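Local coordinates for petrobactin biosynthesis protein AsbB (Bacillus anthracis, PDB 3TO3), which catalyses the ATP-dependent condensation of spermidine with citryl-spermidine intermediates in the biosynthesis of the siderophore petrobactin, at residues K168-F173 against G182-R187; E152-L157 against A280-R285; E18-V23 against Q127-D132. One frame throughout, in Å; residues are numbered along the deposited sequence.

Contact 1: K168-F173 against G182-R187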
loop_
_atom_site.group_PDB
_atom_site.type_symbol
_atom_site.label_atom_id
_atom_site.label_comp_id
_atom_site.label_asym_id
_atom_site.label_seq_id
_atom_site.Cartn_x
_atom_site.Cartn_y
_atom_site.Cartn_z
ATOM N N LYS B 168 3.268 -14.856 -8.063
ATOM C CA LYS B 168 4.076 -13.632 -8.177
ATOM C C LYS B 168 3.686 -12.252 -7.589
ATOM O O LYS B 168 4.199 -11.242 -8.072
ATOM C CB LYS B 168 4.777 -13.537 -9.536
ATOM C CG LYS B 168 6.290 -13.382 -9.389
ATOM C CD LYS B 168 6.982 -13.679 -10.711
ATOM C CE LYS B 168 7.587 -15.072 -10.700
ATOM N NZ LYS B 168 8.272 -15.362 -11.968
ATOM N N ALA B 169 2.648 -12.161 -6.774
ATOM C CA ALA B 169 2.039 -10.852 -6.495
ATOM C C ALA B 169 3.031 -9.746 -6.152
ATOM O O ALA B 169 2.990 -8.656 -6.762
ATOM C CB ALA B 169 1.002 -10.967 -5.403
ATOM N N ARG B 170 3.906 -10.031 -5.199
ATOM C CA ARG B 170 4.880 -9.054 -4.710
ATOM C C ARG B 170 4.278 -7.675 -4.435
ATOM O O ARG B 170 4.803 -6.671 -4.929
ATOM C CB ARG B 170 6.040 -8.900 -5.693
ATOM C CG ARG B 170 7.064 -10.009 -5.626
ATOM C CD ARG B 170 7.965 -10.035 -6.858
ATOM N NE ARG B 170 8.548 -11.355 -7.024
ATOM C CZ ARG B 170 9.451 -11.686 -7.945
ATOM N NH1 ARG B 170 9.887 -10.788 -8.818
ATOM N NH2 ARG B 170 9.895 -12.937 -8.001
ATOM N N ILE B 171 3.180 -7.614 -3.680
ATOM C CA ILE B 171 2.559 -6.316 -3.338
ATOM C C ILE B 171 3.539 -5.447 -2.503
ATOM O O ILE B 171 4.058 -5.858 -1.447
ATOM C CB ILE B 171 1.209 -6.501 -2.590
ATOM C CG1 ILE B 171 0.390 -7.646 -3.218
ATOM C CG2 ILE B 171 0.389 -5.154 -2.501
ATOM C CD1 ILE B 171 -0.052 -7.431 -4.636
ATOM N N GLY B 172 3.761 -4.226 -2.974
ATOM C CA GLY B 172 4.845 -3.373 -2.502
ATOM C C GLY B 172 5.997 -3.130 -3.475
ATOM O O GLY B 172 6.664 -2.100 -3.330
ATOM N N PHE B 173 6.190 -3.983 -4.497
ATOM C CA PHE B 173 7.172 -3.705 -5.574
ATOM C C PHE B 173 6.467 -3.130 -6.789
ATOM O O PHE B 173 5.548 -3.762 -7.340
ATOM C CB PHE B 173 7.923 -4.973 -6.062
ATOM C CG PHE B 173 9.016 -5.479 -5.131
ATOM C CD1 PHE B 173 9.339 -4.823 -3.958
ATOM C CD2 PHE B 173 9.721 -6.644 -5.443
ATOM C CE1 PHE B 173 10.374 -5.313 -3.095
ATOM C CE2 PHE B 173 10.729 -7.133 -4.602
ATOM C CZ PHE B 173 11.054 -6.466 -3.421
ATOM N N GLY B 182 13.977 -8.680 -7.541
ATOM C CA GLY B 182 13.312 -9.914 -7.924
ATOM C C GLY B 182 14.390 -10.956 -8.173
ATOM O O GLY B 182 15.427 -10.672 -8.797
ATOM N N TYR B 183 14.169 -12.155 -7.659
ATOM C CA TYR B 183 15.190 -13.172 -7.693
ATOM C C TYR B 183 15.535 -13.597 -9.130
ATOM O O TYR B 183 16.620 -14.122 -9.378
ATOM C CB TYR B 183 14.788 -14.371 -6.822
ATOM C CG TYR B 183 13.767 -15.337 -7.425
ATOM C CD1 TYR B 183 14.143 -16.267 -8.401
ATOM C CD2 TYR B 183 12.441 -15.353 -6.983
ATOM C CE1 TYR B 183 13.213 -17.180 -8.944
ATOM C CE2 TYR B 183 11.503 -16.262 -7.511
ATOM C CZ TYR B 183 11.895 -17.166 -8.494
ATOM O OH TYR B 183 10.974 -18.050 -9.024
ATOM N N GLU B 184 14.626 -13.366 -10.074
ATOM C CA GLU B 184 14.887 -13.718 -11.479
ATOM C C GLU B 184 16.069 -12.935 -12.056
ATOM O O GLU B 184 16.735 -13.397 -12.997
ATOM C CB GLU B 184 13.661 -13.457 -12.383
ATOM C CG GLU B 184 12.373 -14.156 -11.964
ATOM C CD GLU B 184 11.412 -13.231 -11.208
ATOM O OE1 GLU B 184 11.885 -12.398 -10.398
ATOM O OE2 GLU B 184 10.186 -13.328 -11.443
ATOM N N PHE B 185 16.296 -11.735 -11.525
ATOM C CA PHE B 185 17.262 -10.830 -12.129
ATOM C C PHE B 185 18.672 -10.913 -11.559
ATOM O O PHE B 185 19.604 -10.331 -12.120
ATOM C CB PHE B 185 16.698 -9.413 -12.188
ATOM C CG PHE B 185 15.301 -9.382 -12.704
ATOM C CD1 PHE B 185 14.229 -9.215 -11.835
ATOM C CD2 PHE B 185 15.043 -9.613 -14.050
ATOM C CE1 PHE B 185 12.921 -9.220 -12.305
ATOM C CE2 PHE B 185 13.748 -9.613 -14.525
ATOM C CZ PHE B 185 12.677 -9.401 -13.630
HETATM N N MSE B 186 18.812 -11.664 -10.473
HETATM C CA MSE B 186 20.123 -12.047 -9.921
HETATM C C MSE B 186 21.016 -10.856 -9.696
HETATM O O MSE B 186 22.194 -10.892 -10.034
HETATM C CB MSE B 186 20.845 -13.002 -10.858
HETATM C CG MSE B 186 20.238 -14.377 -10.922
HETATM SE SE MSE B 186 21.385 -15.558 -11.962
HETATM C CE MSE B 186 20.982 -14.873 -13.737
ATOM N N ARG B 187 20.444 -9.791 -9.169
ATOM C CA ARG B 187 21.188 -8.568 -8.945
ATOM C C ARG B 187 21.901 -8.673 -7.608
ATOM O O ARG B 187 21.308 -9.088 -6.625
ATOM C CB ARG B 187 20.243 -7.375 -8.949
ATOM C CG ARG B 187 19.803 -6.952 -10.337
ATOM C CD ARG B 187 20.843 -6.064 -10.976
ATOM N NE ARG B 187 20.444 -5.641 -12.312
ATOM C CZ ARG B 187 20.696 -6.331 -13.424
ATOM N NH1 ARG B 187 21.348 -7.488 -13.356
ATOM N NH2 ARG B 187 20.294 -5.864 -14.604
#

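Contact 2: E152-L157 against A280-R285. With ATP (adenosine-5'-triphosphate), chain E.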
loop_
_atom_site.group_PDB
_atom_site.type_symbol
_atom_site.label_atom_id
_atom_site.label_comp_id
_atom_site.label_asym_id
_atom_site.label_seq_id
_atom_site.Cartn_x
_atom_site.Cartn_y
_atom_site.Cartn_z
ATOM N N GLU B 152 22.730 -21.407 -9.447
ATOM C CA GLU B 152 22.236 -21.024 -10.769
ATOM C C GLU B 152 20.794 -21.467 -10.977
ATOM O O GLU B 152 19.989 -20.727 -11.551
ATOM C CB GLU B 152 23.118 -21.606 -11.875
ATOM C CG GLU B 152 24.238 -20.699 -12.376
ATOM C CD GLU B 152 25.353 -21.480 -13.101
ATOM O OE1 GLU B 152 25.257 -22.730 -13.212
ATOM O OE2 GLU B 152 26.333 -20.838 -13.553
ATOM N N LEU B 153 20.452 -22.663 -10.500
ATOM C CA LEU B 153 19.067 -23.128 -10.617
ATOM C C LEU B 153 18.068 -22.374 -9.735
ATOM O O LEU B 153 16.935 -22.135 -10.160
ATOM C CB LEU B 153 18.967 -24.618 -10.342
ATOM C CG LEU B 153 19.356 -25.510 -11.512
ATOM C CD1 LEU B 153 19.598 -26.922 -11.021
ATOM C CD2 LEU B 153 18.242 -25.460 -12.557
ATOM N N GLU B 154 18.462 -22.024 -8.509
ATOM C CA GLU B 154 17.551 -21.280 -7.650
ATOM C C GLU B 154 17.007 -20.088 -8.426
ATOM O O GLU B 154 15.795 -19.878 -8.450
ATOM C CB GLU B 154 18.204 -20.818 -6.338
ATOM C CG GLU B 154 18.228 -21.862 -5.210
ATOM C CD GLU B 154 16.920 -21.950 -4.396
ATOM O OE1 GLU B 154 16.023 -21.096 -4.566
ATOM O OE2 GLU B 154 16.800 -22.886 -3.564
ATOM N N ASN B 155 17.892 -19.319 -9.064
ATOM C CA ASN B 155 17.455 -18.119 -9.791
ATOM C C ASN B 155 16.972 -18.359 -11.222
ATOM O O ASN B 155 16.289 -17.514 -11.801
ATOM C CB ASN B 155 18.537 -17.038 -9.780
ATOM C CG ASN B 155 18.955 -16.655 -8.368
ATOM O OD1 ASN B 155 19.967 -17.138 -7.839
ATOM N ND2 ASN B 155 18.158 -15.801 -7.738
ATOM N N HIS B 156 17.292 -19.515 -11.789
ATOM C CA HIS B 156 16.775 -19.816 -13.121
ATOM C C HIS B 156 15.416 -20.541 -13.165
ATOM O O HIS B 156 14.762 -20.566 -14.217
ATOM C CB HIS B 156 17.848 -20.438 -14.031
ATOM C CG HIS B 156 18.883 -19.445 -14.477
ATOM N ND1 HIS B 156 18.617 -18.458 -15.406
ATOM C CD2 HIS B 156 20.171 -19.261 -14.092
ATOM C CE1 HIS B 156 19.702 -17.721 -15.585
ATOM N NE2 HIS B 156 20.658 -18.187 -14.801
ATOM N N LEU B 157 14.932 -21.043 -12.025
ATOM C CA LEU B 157 13.561 -21.524 -12.066
ATOM C C LEU B 157 12.742 -20.332 -11.653
ATOM O O LEU B 157 12.597 -20.010 -10.470
ATOM C CB LEU B 157 13.321 -22.614 -11.023
ATOM C CG LEU B 157 14.269 -23.783 -10.853
ATOM C CD1 LEU B 157 13.900 -24.462 -9.535
ATOM C CD2 LEU B 157 14.164 -24.724 -12.040
ATOM N N ALA B 280 19.379 -12.789 -3.943
ATOM C CA ALA B 280 18.166 -13.449 -3.446
ATOM C C ALA B 280 18.006 -14.840 -4.002
ATOM O O ALA B 280 18.407 -15.085 -5.127
ATOM C CB ALA B 280 16.896 -12.631 -3.785
ATOM N N GLN B 281 17.403 -15.726 -3.207
ATOM C CA GLN B 281 16.888 -17.024 -3.668
ATOM C C GLN B 281 15.403 -16.935 -4.082
ATOM O O GLN B 281 14.842 -15.848 -4.151
ATOM C CB GLN B 281 17.047 -18.059 -2.566
ATOM C CG GLN B 281 18.470 -18.157 -2.065
ATOM C CD GLN B 281 18.685 -19.328 -1.107
ATOM O OE1 GLN B 281 18.087 -19.377 -0.028
ATOM N NE2 GLN B 281 19.547 -20.275 -1.501
ATOM N N GLN B 282 14.768 -18.074 -4.343
ATOM C CA GLN B 282 13.356 -18.100 -4.716
ATOM C C GLN B 282 12.481 -17.390 -3.710
ATOM O O GLN B 282 11.420 -16.897 -4.063
ATOM C CB GLN B 282 12.853 -19.536 -4.823
ATOM C CG GLN B 282 13.200 -20.243 -6.128
ATOM C CD GLN B 282 12.686 -21.676 -6.158
ATOM O OE1 GLN B 282 11.742 -21.980 -6.884
ATOM N NE2 GLN B 282 13.297 -22.563 -5.347
ATOM N N SER B 283 12.918 -17.357 -2.455
ATOM C CA SER B 283 12.139 -16.782 -1.354
ATOM C C SER B 283 12.210 -15.262 -1.333
ATOM O O SER B 283 11.303 -14.583 -0.837
ATOM C CB SER B 283 12.557 -17.413 -0.003
ATOM O OG SER B 283 13.121 -16.497 0.931
HETATM N N MSE B 284 13.321 -14.744 -1.834
HETATM C CA MSE B 284 13.603 -13.306 -1.944
HETATM C C MSE B 284 13.935 -12.547 -0.653
HETATM O O MSE B 284 14.651 -11.556 -0.714
HETATM C CB MSE B 284 12.458 -12.593 -2.607
HETATM C CG MSE B 284 12.468 -12.812 -4.098
HETATM SE SE MSE B 284 11.169 -11.685 -4.897
HETATM C CE MSE B 284 11.882 -9.974 -4.283
ATOM N N ARG B 285 13.542 -13.057 0.507
ATOM C CA ARG B 285 14.001 -12.469 1.763
ATOM C C ARG B 285 15.156 -13.314 2.296
ATOM O O ARG B 285 15.746 -13.017 3.319
ATOM C CB ARG B 285 12.860 -12.314 2.775
ATOM C CG ARG B 285 12.111 -13.586 2.997
ATOM C CD ARG B 285 11.223 -13.510 4.207
ATOM N NE ARG B 285 10.479 -14.750 4.371
ATOM C CZ ARG B 285 9.697 -15.027 5.405
ATOM N NH1 ARG B 285 9.565 -14.143 6.380
ATOM N NH2 ARG B 285 9.047 -16.188 5.462
HETATM P PB ATP E . 10.735 -18.608 2.970
HETATM O O1B ATP E . 11.258 -17.194 2.943
HETATM O O2B ATP E . 9.964 -18.836 4.244
HETATM O O3B ATP E . 11.936 -19.616 2.843
HETATM P PA ATP E . 8.493 -18.091 1.523
HETATM O O1A ATP E . 8.609 -16.738 2.197
HETATM O O2A ATP E . 7.316 -18.909 2.044
HETATM O O3A ATP E . 9.804 -18.895 1.747
HETATM O "O5'" ATP E . 8.311 -17.825 -0.015
HETATM C "C5'" ATP E . 8.773 -18.727 -0.950
HETATM C "C4'" ATP E . 8.239 -18.616 -2.265
HETATM O "O4'" ATP E . 8.442 -19.878 -2.988
HETATM C "C3'" ATP E . 6.775 -18.401 -2.219
HETATM O "O3'" ATP E . 6.454 -17.218 -2.842
HETATM C "C2'" ATP E . 6.198 -19.553 -2.933
HETATM O "O2'" ATP E . 5.101 -19.182 -3.655
HETATM C "C1'" ATP E . 7.323 -19.972 -3.817
HETATM N N9 ATP E . 7.195 -21.273 -4.417
HETATM C C8 ATP E . 7.344 -21.513 -5.732
HETATM N N7 ATP E . 7.160 -22.825 -5.934
HETATM C C5 ATP E . 6.901 -23.428 -4.752
HETATM C C6 ATP E . 6.642 -24.757 -4.387
HETATM N N6 ATP E . 6.617 -25.777 -5.399
HETATM N N1 ATP E . 6.417 -25.052 -3.086
HETATM C C2 ATP E . 6.442 -24.080 -2.150
HETATM N N3 ATP E . 6.687 -22.789 -2.470
HETATM C C4 ATP E . 6.921 -22.432 -3.761
HETATM O O HOH W 1 9.880 -21.346 -9.068
#

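Contact 3: E18-V23 against Q127-D132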
loop_
_atom_site.group_PDB
_atom_site.type_symbol
_atom_site.label_atom_id
_atom_site.label_comp_id
_atom_site.label_asym_id
_atom_site.label_seq_id
_atom_site.Cartn_x
_atom_site.Cartn_y
_atom_site.Cartn_z
ATOM N N GLU B 18 3.988 -11.512 -26.436
ATOM C CA GLU B 18 3.286 -12.775 -26.356
ATOM C C GLU B 18 3.430 -13.428 -24.984
ATOM O O GLU B 18 2.609 -14.269 -24.612
ATOM C CB GLU B 18 3.820 -13.748 -27.409
ATOM C CG GLU B 18 3.539 -13.327 -28.856
ATOM C CD GLU B 18 2.333 -14.042 -29.478
ATOM O OE1 GLU B 18 2.251 -14.074 -30.725
ATOM O OE2 GLU B 18 1.473 -14.570 -28.727
ATOM N N ASP B 19 4.494 -13.097 -24.253
ATOM C CA ASP B 19 4.687 -13.692 -22.930
ATOM C C ASP B 19 3.598 -13.212 -21.970
ATOM O O ASP B 19 3.211 -13.909 -21.033
ATOM C CB ASP B 19 6.063 -13.359 -22.384
ATOM C CG ASP B 19 7.173 -14.072 -23.140
ATOM O OD1 ASP B 19 7.287 -15.298 -22.976
ATOM O OD2 ASP B 19 7.930 -13.413 -23.891
ATOM N N TYR B 20 3.082 -12.022 -22.233
ATOM C CA TYR B 20 1.954 -11.554 -21.470
ATOM C C TYR B 20 0.730 -12.495 -21.638
ATOM O O TYR B 20 0.076 -12.841 -20.658
ATOM C CB TYR B 20 1.625 -10.105 -21.828
ATOM C CG TYR B 20 0.367 -9.648 -21.155
ATOM C CD1 TYR B 20 0.389 -9.198 -19.846
ATOM C CD2 TYR B 20 -0.862 -9.717 -21.817
ATOM C CE1 TYR B 20 -0.780 -8.795 -19.210
ATOM C CE2 TYR B 20 -2.038 -9.350 -21.187
ATOM C CZ TYR B 20 -1.993 -8.875 -19.883
ATOM O OH TYR B 20 -3.161 -8.480 -19.256
ATOM N N ILE B 21 0.438 -12.893 -22.877
ATOM C CA ILE B 21 -0.678 -13.784 -23.176
ATOM C C ILE B 21 -0.510 -15.143 -22.496
ATOM O O ILE B 21 -1.462 -15.647 -21.884
ATOM C CB ILE B 21 -0.858 -13.980 -24.679
ATOM C CG1 ILE B 21 -1.111 -12.632 -25.347
ATOM C CG2 ILE B 21 -1.985 -14.975 -24.990
ATOM C CD1 ILE B 21 -2.540 -12.170 -25.312
ATOM N N SER B 22 0.684 -15.727 -22.577
ATOM C CA SER B 22 0.940 -17.004 -21.878
ATOM C C SER B 22 0.764 -16.893 -20.378
ATOM O O SER B 22 0.227 -17.801 -19.767
ATOM C CB SER B 22 2.340 -17.558 -22.125
ATOM O OG SER B 22 2.948 -16.853 -23.168
ATOM N N VAL B 23 1.233 -15.804 -19.778
ATOM C CA VAL B 23 1.148 -15.689 -18.317
ATOM C C VAL B 23 -0.282 -15.505 -17.912
ATOM O O VAL B 23 -0.748 -16.112 -16.959
ATOM C CB VAL B 23 2.070 -14.596 -17.744
ATOM C CG1 VAL B 23 1.733 -14.254 -16.258
ATOM C CG2 VAL B 23 3.514 -15.069 -17.850
ATOM N N GLN B 127 -1.235 -8.425 -10.263
ATOM C CA GLN B 127 0.164 -8.147 -10.002
ATOM C C GLN B 127 1.012 -9.357 -10.359
ATOM O O GLN B 127 2.138 -9.200 -10.797
ATOM C CB GLN B 127 0.387 -7.716 -8.555
ATOM C CG GLN B 127 -0.077 -6.302 -8.305
ATOM C CD GLN B 127 0.459 -5.332 -9.328
ATOM O OE1 GLN B 127 1.675 -5.172 -9.494
ATOM N NE2 GLN B 127 -0.438 -4.682 -10.024
ATOM N N THR B 128 0.448 -10.556 -10.197
ATOM C CA THR B 128 1.150 -11.791 -10.534
ATOM C C THR B 128 1.396 -11.834 -12.032
ATOM O O THR B 128 2.529 -11.989 -12.482
ATOM C CB THR B 128 0.386 -13.063 -10.045
ATOM O OG1 THR B 128 0.535 -13.153 -8.629
ATOM C CG2 THR B 128 0.962 -14.341 -10.660
ATOM N N ILE B 129 0.327 -11.669 -12.793
ATOM C CA ILE B 129 0.419 -11.561 -14.235
ATOM C C ILE B 129 1.453 -10.515 -14.629
ATOM O O ILE B 129 2.287 -10.738 -15.509
ATOM C CB ILE B 129 -0.965 -11.201 -14.822
ATOM C CG1 ILE B 129 -1.903 -12.394 -14.676
ATOM C CG2 ILE B 129 -0.883 -10.819 -16.284
ATOM C CD1 ILE B 129 -3.239 -12.093 -15.101
ATOM N N PHE B 130 1.408 -9.365 -13.972
ATOM C CA PHE B 130 2.336 -8.300 -14.321
ATOM C C PHE B 130 3.798 -8.666 -14.037
ATOM O O PHE B 130 4.648 -8.552 -14.911
ATOM C CB PHE B 130 1.948 -7.019 -13.587
ATOM C CG PHE B 130 2.930 -5.884 -13.758
ATOM C CD1 PHE B 130 3.027 -5.189 -14.964
ATOM C CD2 PHE B 130 3.707 -5.478 -12.700
ATOM C CE1 PHE B 130 3.909 -4.117 -15.117
ATOM C CE2 PHE B 130 4.598 -4.391 -12.831
ATOM C CZ PHE B 130 4.705 -3.719 -14.049
ATOM N N LYS B 131 4.090 -9.094 -12.812
ATOM C CA LYS B 131 5.445 -9.477 -12.488
ATOM C C LYS B 131 5.944 -10.708 -13.253
ATOM O O LYS B 131 7.134 -10.771 -13.573
ATOM C CB LYS B 131 5.645 -9.668 -10.989
ATOM C CG LYS B 131 5.966 -8.350 -10.287
ATOM C CD LYS B 131 4.717 -7.714 -9.673
ATOM C CE LYS B 131 5.091 -6.519 -8.786
ATOM N NZ LYS B 131 3.963 -5.996 -7.972
ATOM N N ASP B 132 5.074 -11.685 -13.549
ATOM C CA ASP B 132 5.594 -12.864 -14.189
ATOM C C ASP B 132 5.833 -12.643 -15.686
ATOM O O ASP B 132 6.772 -13.207 -16.257
ATOM C CB ASP B 132 4.793 -14.127 -13.929
ATOM C CG ASP B 132 5.554 -15.388 -14.390
ATOM O OD1 ASP B 132 6.785 -15.500 -14.135
ATOM O OD2 ASP B 132 4.934 -16.266 -15.019
#

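Contact 1: K168-F173 against G182-R187
Glu-184 receives two basic side chains, Lys-168 and Arg-170, on its single carboxylate. Arg-170 can be followed outward. From CB, CG lies opposite the carbonyl carbon and beside the backbone N (chi1 -78°), and the chain then runs extended from CG to NE. This straight arm carries the guanidinium across to 182-187. Over one face of the guanidinium lies CG of Lys-168, 3.6 Å above the plane and offset toward the rim. NH1 donates to Glu-184 OE1 at 3.0 Å and lies close to CA of Gly-182. That oxygen uses its syn lone pair for this bond. NH2 donates to the same OE1 at 3.2 Å, here from above the carboxylate plane. NH2 also packs against the Tyr-183 ring, 3.7 Å from CD2. The grip is end-on, two nitrogens on one oxygen, with OE1 in the guanidinium plane and the carboxylate plane turned 76° from it.

The other oxygen belongs to Lys-168. Its chain bends at chi3 (-102°), and NZ reaches Glu-184 OE2 at 2.8 Å, on the anti side. The carboxylate is thus held at both oxygens, which should limit its rotation. NZ also forms a salt bridge with Asp-132 of helix 115-138, its stronger partner, and bonds to Ile-158 O. Arg-170 NH1 also bonds to Asn-178. With all three residues buried, the mixed charges probably stabilise one another.

Arg-170 also opens a type II turn, closed by Phe-173 N to Arg-170 O at 3.1 Å. Helix 175-181 runs between the two segments, so the bridges tie the loop before it to the loop after it. The arrangement is a buried salt-bridge network, placed next to Met-284 of the ATP-binding loop.

Contact 2: E152-L157 against A280-R285
Glu-154 OE1 is gripped twice by Gln-282, once by the side chain and once by the backbone. Gln-282 N donates to OE1 at 3.3 Å, nearly straight (165°) and close to the line of the C-O bond. Gln-282 NE2 donates to it at 3.2 Å, from above the carboxylate plane. The two donors come from opposite faces of that plane. Bending of the Glu-154 chain at chi2 (-83°) turns its carboxylate across the extended Gln-282 side chain, and the two cross at about a right angle. CG of Gln-282 also lies against Glu-154 OE1. One turn residue is thus fixed by its backbone and its amide together. The amide is held from its other end as well: OE1 of Gln-282 accepts from Asn-388 ND2 and from a water at 2.9 Å, which also makes a weak bond to Leu-157 O.

Nearby, Asn-155 ND2 donates to Ala-280 O at 2.7 Å, again nearly straight (169°). The acceptor lies in the Asn-155 amide plane. ND2 has a second acceptor in Tyr-183 O.

Segment 280-285 is the end of strand 278-280 and the loop joining it to its antiparallel partner 286-289 in the mixed sheet. It contains a type I turn from Gln-281 to Met-284, and its end forms part of the ATP site. Ser-283 OG donates to ATP O1B at 2.8 Å and bonds to Thr-286 OG1. Arg-285 NE donates to the same O1B at 2.9 Å, with the oxygen near the guanidinium plane. Arg-285 NH2 reaches O2B of ATP at 3.1 Å. The positive guanidinium probably offsets phosphate charge here, together with Arg-311 and Lys-299, which also bond to ATP. Farther out, Pro-386 of strand 383-386 packs on Glu-154, Leu-157 and Gln-282.

Contact 3: E18-V23 against Q127-D132
Helices 18-37 and 115-138 pack as a crossed, roughly antiparallel pair, and segments 18-23 and 127-132 form part of that interface. The segment axes approach to 9.2 Å, with their directions 140° apart. Val-23 makes the central contact. Its CG1, opposite the backbone N (chi1 167°), rests on Ile-129 CA at 3.6 Å. Its CG2 meets Asp-132 OD2 at 3.4 Å. CG1 sits between Ile-129 and Asp-132, and CG2 lies by the carboxylate of Asp-132. Tyr-20 adds its ring: CE1 touches Ile-129 CG2 at 3.6 Å. The CG2 methyl of Ile-129 thus lies near both Tyr-20 and Val-23, whose CG1 is 4.3 Å from the same CG2.

The second subunit also reaches this region, where its Gln-264 packs on Tyr-20 and its Ile-256 on Phe-130. Asp-132 OD1 forms a salt bridge to Lys-168 and accepts from Gln-136, while OD2 accepts from Tyr-167 OH. No hydrogen bond crosses between the two segments. Between them the contact is van der Waals packing, mainly apolar, and the carboxylate of Asp-132 finds its strong polar partners outside the two segments.

In the fold
All three contacts are buried, but contact 2 lies nearest the chain centre and contact 3 farthest out, beside the second subunit. Contacts 1 and 2 both belong to the IucA/IucC part of the chain and touch each other directly: Tyr-183 bonds to Asn-155 and Leu-157, and Phe-173 packs on Met-284. Contact 3 joins contact 1 through helix 115-138: Asp-132 pairs with Lys-168, and Lys-131 bonds to carbonyls of 168-173. It does not touch contact 2, with nearest atoms about 8 Å apart. The chemistry changes along this path. Apolar helix packing gives way to charged pairs between loops, then to amide and carboxylate hydrogen bonds beside the nucleotide.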